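Local coordinates for protein 2-hydroxyisobutyryl-CoA synthetase (Aquincola tertiaricarbonis, PDB 6HDY) that belongs to the ANL superfamily of AMP-binding enzymes, pairing a large AMP-binding domain with a smaller C-terminal domain, at residues N149-I154 / S282-V287. Sequence-based numbering, arbitrary orientation.
Sequences NAHARI and SPFMNV. With 3HL ((3S)-3-hydroxybutanoic acid), chain B; 8LQ ([[(2~{R},3~{S},4~{R},5~{R})-5-(6-aminopurin-9-yl)-3,4-bis(oxidanyl)oxolan-2-yl]methoxy-oxidanyl-phosphoryl] (3~{S})-3-oxidanylbutanoate), chain C.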
loop_
_atom_site.group_PDB
_atom_site.type_symbol
_atom_site.label_atom_id
_atom_site.label_comp_id
_atom_site.label_asym_id
_atom_site.label_seq_id
_atom_site.Cartn_x
_atom_site.Cartn_y
_atom_site.Cartn_z
ATOM N N ASN A 149 -6.621 -3.331 17.540
ATOM C CA ASN A 149 -7.038 -4.234 18.607
ATOM C C ASN A 149 -8.370 -4.889 18.319
ATOM O O ASN A 149 -8.480 -6.114 18.458
ATOM C CB ASN A 149 -7.041 -3.526 19.945
ATOM C CG ASN A 149 -5.667 -3.390 20.510
ATOM O OD1 ASN A 149 -5.190 -4.270 21.214
ATOM N ND2 ASN A 149 -4.981 -2.305 20.184
ATOM N N ALA A 150 -9.373 -4.092 17.881
ATOM C CA ALA A 150 -10.690 -4.598 17.480
ATOM C C ALA A 150 -10.505 -5.616 16.383
ATOM O O ALA A 150 -11.077 -6.685 16.466
ATOM C CB ALA A 150 -11.553 -3.465 16.962
ATOM N N HIS A 151 -9.664 -5.313 15.368
ATOM C CA HIS A 151 -9.481 -6.230 14.234
ATOM C C HIS A 151 -8.746 -7.502 14.591
ATOM O O HIS A 151 -9.131 -8.533 14.065
ATOM C CB HIS A 151 -8.829 -5.507 13.047
ATOM C CG HIS A 151 -9.804 -4.628 12.335
ATOM N ND1 HIS A 151 -9.454 -3.954 11.218
ATOM C CD2 HIS A 151 -11.105 -4.370 12.611
ATOM C CE1 HIS A 151 -10.537 -3.303 10.829
ATOM N NE2 HIS A 151 -11.553 -3.531 11.633
ATOM N N ALA A 152 -7.693 -7.445 15.460
ATOM C CA ALA A 152 -6.960 -8.644 15.928
ATOM C C ALA A 152 -7.928 -9.590 16.643
ATOM O O ALA A 152 -7.856 -10.803 16.452
ATOM C CB ALA A 152 -5.836 -8.257 16.887
ATOM N N ARG A 153 -8.838 -9.017 17.448
ATOM C CA ARG A 153 -9.866 -9.718 18.211
ATOM C C ARG A 153 -10.810 -10.547 17.313
ATOM O O ARG A 153 -11.003 -11.744 17.544
ATOM C CB ARG A 153 -10.645 -8.700 19.059
ATOM C CG ARG A 153 -11.969 -9.198 19.600
ATOM C CD ARG A 153 -12.515 -8.216 20.583
ATOM N NE ARG A 153 -13.871 -8.562 20.994
ATOM C CZ ARG A 153 -14.725 -7.707 21.538
ATOM N NH1 ARG A 153 -14.362 -6.454 21.767
ATOM N NH2 ARG A 153 -15.942 -8.102 21.877
ATOM N N ILE A 154 -11.363 -9.896 16.280
ATOM C CA ILE A 154 -12.291 -10.470 15.309
ATOM C C ILE A 154 -11.553 -11.473 14.385
ATOM O O ILE A 154 -12.141 -12.472 14.004
ATOM C CB ILE A 154 -12.990 -9.304 14.546
ATOM C CG1 ILE A 154 -13.851 -8.458 15.507
ATOM C CG2 ILE A 154 -13.825 -9.818 13.392
ATOM C CD1 ILE A 154 -14.100 -7.035 15.054
ATOM N N SER A 282 -14.487 2.381 10.312
ATOM C CA SER A 282 -13.337 1.584 10.774
ATOM C C SER A 282 -13.331 1.697 12.300
ATOM O O SER A 282 -13.548 2.799 12.798
ATOM C CB SER A 282 -12.023 2.089 10.210
ATOM O OG SER A 282 -12.053 2.061 8.795
ATOM N N PRO A 283 -13.200 0.608 13.088
ATOM C CA PRO A 283 -12.968 -0.800 12.706
ATOM C C PRO A 283 -14.175 -1.406 11.963
ATOM O O PRO A 283 -15.215 -1.690 12.557
ATOM C CB PRO A 283 -12.641 -1.470 14.058
ATOM C CG PRO A 283 -13.375 -0.642 15.083
ATOM C CD PRO A 283 -13.262 0.774 14.556
ATOM N N PHE A 284 -14.043 -1.543 10.642
ATOM C CA PHE A 284 -15.110 -1.987 9.741
ATOM C C PHE A 284 -15.454 -3.471 9.909
ATOM O O PHE A 284 -16.512 -3.896 9.443
ATOM C CB PHE A 284 -14.775 -1.653 8.268
ATOM C CG PHE A 284 -13.465 -2.255 7.806
ATOM C CD1 PHE A 284 -13.396 -3.590 7.404
ATOM C CD2 PHE A 284 -12.293 -1.498 7.804
ATOM C CE1 PHE A 284 -12.187 -4.155 7.022
ATOM C CE2 PHE A 284 -11.092 -2.058 7.389
ATOM C CZ PHE A 284 -11.047 -3.385 7.005
ATOM N N MET A 285 -14.566 -4.253 10.573
ATOM C CA MET A 285 -14.819 -5.668 10.853
ATOM C C MET A 285 -15.864 -5.813 11.993
ATOM O O MET A 285 -16.116 -6.924 12.425
ATOM C CB MET A 285 -13.499 -6.422 11.180
ATOM C CG MET A 285 -12.581 -6.579 9.982
ATOM S SD MET A 285 -11.035 -7.486 10.288
ATOM C CE MET A 285 -11.652 -9.099 10.475
ATOM N N ASN A 286 -16.509 -4.703 12.440
ATOM C CA ASN A 286 -17.566 -4.702 13.482
ATOM C C ASN A 286 -18.768 -5.621 13.107
ATOM O O ASN A 286 -19.609 -5.960 13.938
ATOM C CB ASN A 286 -18.020 -3.260 13.787
ATOM C CG ASN A 286 -18.819 -2.641 12.665
ATOM O OD1 ASN A 286 -18.289 -2.290 11.632
ATOM N ND2 ASN A 286 -20.123 -2.541 12.812
ATOM N N VAL A 287 -18.847 -5.982 11.834
ATOM C CA VAL A 287 -19.779 -6.976 11.299
ATOM C C VAL A 287 -18.864 -8.018 10.650
ATOM O O VAL A 287 -18.042 -7.659 9.789
ATOM C CB VAL A 287 -20.930 -6.463 10.383
ATOM C CG1 VAL A 287 -21.944 -5.647 11.178
ATOM C CG2 VAL A 287 -20.408 -5.682 9.181
HETATM C CA 3HL B . -15.104 -1.157 3.088
HETATM C CB 3HL B . -14.264 -0.079 3.810
HETATM O OG1 3HL B . -13.805 -0.484 5.095
HETATM C CG2 3HL B . -13.047 0.298 3.020
HETATM C C 3HL B . -15.160 -2.390 3.957
HETATM O OA 3HL B . -14.134 -3.025 4.157
HETATM O OB 3HL B . -16.330 -2.587 4.617
HETATM N N9 8LQ C . -19.741 -3.520 1.508
HETATM C C8 8LQ C . -18.616 -3.515 2.242
HETATM N N7 8LQ C . -18.469 -4.709 2.805
HETATM C C5 8LQ C . -19.521 -5.462 2.442
HETATM C C6 8LQ C . -19.863 -6.750 2.669
HETATM N N6 8LQ C . -19.083 -7.480 3.451
HETATM N N1 8LQ C . -20.985 -7.288 2.154
HETATM C C2 8LQ C . -21.818 -6.530 1.327
HETATM N N3 8LQ C . -21.411 -5.234 1.048
HETATM C C4 8LQ C . -20.302 -4.720 1.630
HETATM C CAA 8LQ C . -13.330 -0.587 4.194
HETATM C CAZ 8LQ C . -14.137 -1.907 4.068
HETATM O OAE 8LQ C . -13.576 -2.714 3.037
HETATM C CAL 8LQ C . -15.623 -1.661 3.744
HETATM C CAS 8LQ C . -15.771 -0.814 2.474
HETATM O OAC 8LQ C . -15.634 -1.333 1.370
HETATM O OAQ 8LQ C . -15.975 0.537 2.686
HETATM P PBC 8LQ C . -16.440 1.539 1.529
HETATM O OAH 8LQ C . -15.238 1.538 0.492
HETATM O OAD 8LQ C . -16.770 2.889 2.021
HETATM O "O5'" 8LQ C . -17.729 0.859 0.919
HETATM C "C5'" 8LQ C . -18.768 0.520 1.836
HETATM C "C4'" 8LQ C . -19.896 -0.148 1.093
HETATM O "O4'" 8LQ C . -19.400 -1.350 0.445
HETATM C "C3'" 8LQ C . -20.862 -0.612 2.098
HETATM O "O3'" 8LQ C . -21.794 0.455 2.432
HETATM C "C2'" 8LQ C . -21.530 -1.765 1.347
HETATM O "O2'" 8LQ C . -22.462 -1.269 0.305
HETATM C "C1'" 8LQ C . -20.334 -2.412 0.688
#
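H151 reaches out from helix 141-157 into the turn of 282-287, and its imidazole is held there from several directions. NE2 of H151 accepts a hydrogen bond from the backbone N of M285, 3.3 Å long and nearly straight at 164°, although that N-H stands well out of the ring plane. The other ring nitrogen, ND1, bonds to the carbonyl O of G180 on helix 176-187, so both nitrogens of this buried ring have partners, which should hold the ring's rotation.

M285 lies across one face of the imidazole. Its CG sits 3.8 Å from the ring centroid as a CH-pi contact, and SD follows at 3.9 Å from the same centroid in a sulfur-aromatic contact. With chi2 extended, the chain then bends at chi3, which carries CE over to CG2 of I154, 3.7 Å away. CD1 of I154 meets the backbone instead, resting against the carbonyl O of M285.

Toward the ligand, the CE1 edge of H151 points at the face of F284 in a T-shaped pair, centroids 4.8 Å apart and planes at 69°. This is the large AMP-binding domain of an ANL-family enzyme, and F284 is part of its ligand pocket: (3S)-3-hydroxybutanoic acid and 8LQ, the latter through its CAZ atom, are modelled in overlapping positions over the face of the phenyl ring opposite H151. H151 is thus a second-shell residue, backing a ring that lines the pocket. F284 holds CG between its backbone N and carbonyl carbon (chi1 57°), turning the ring in between histidine and ligand.

P283, entered through a cis peptide bond, fills in beside the imidazole, its CB 3.4 Å from NE2 of H151. The same CB touches the methyl of A150, one residue earlier on the helix.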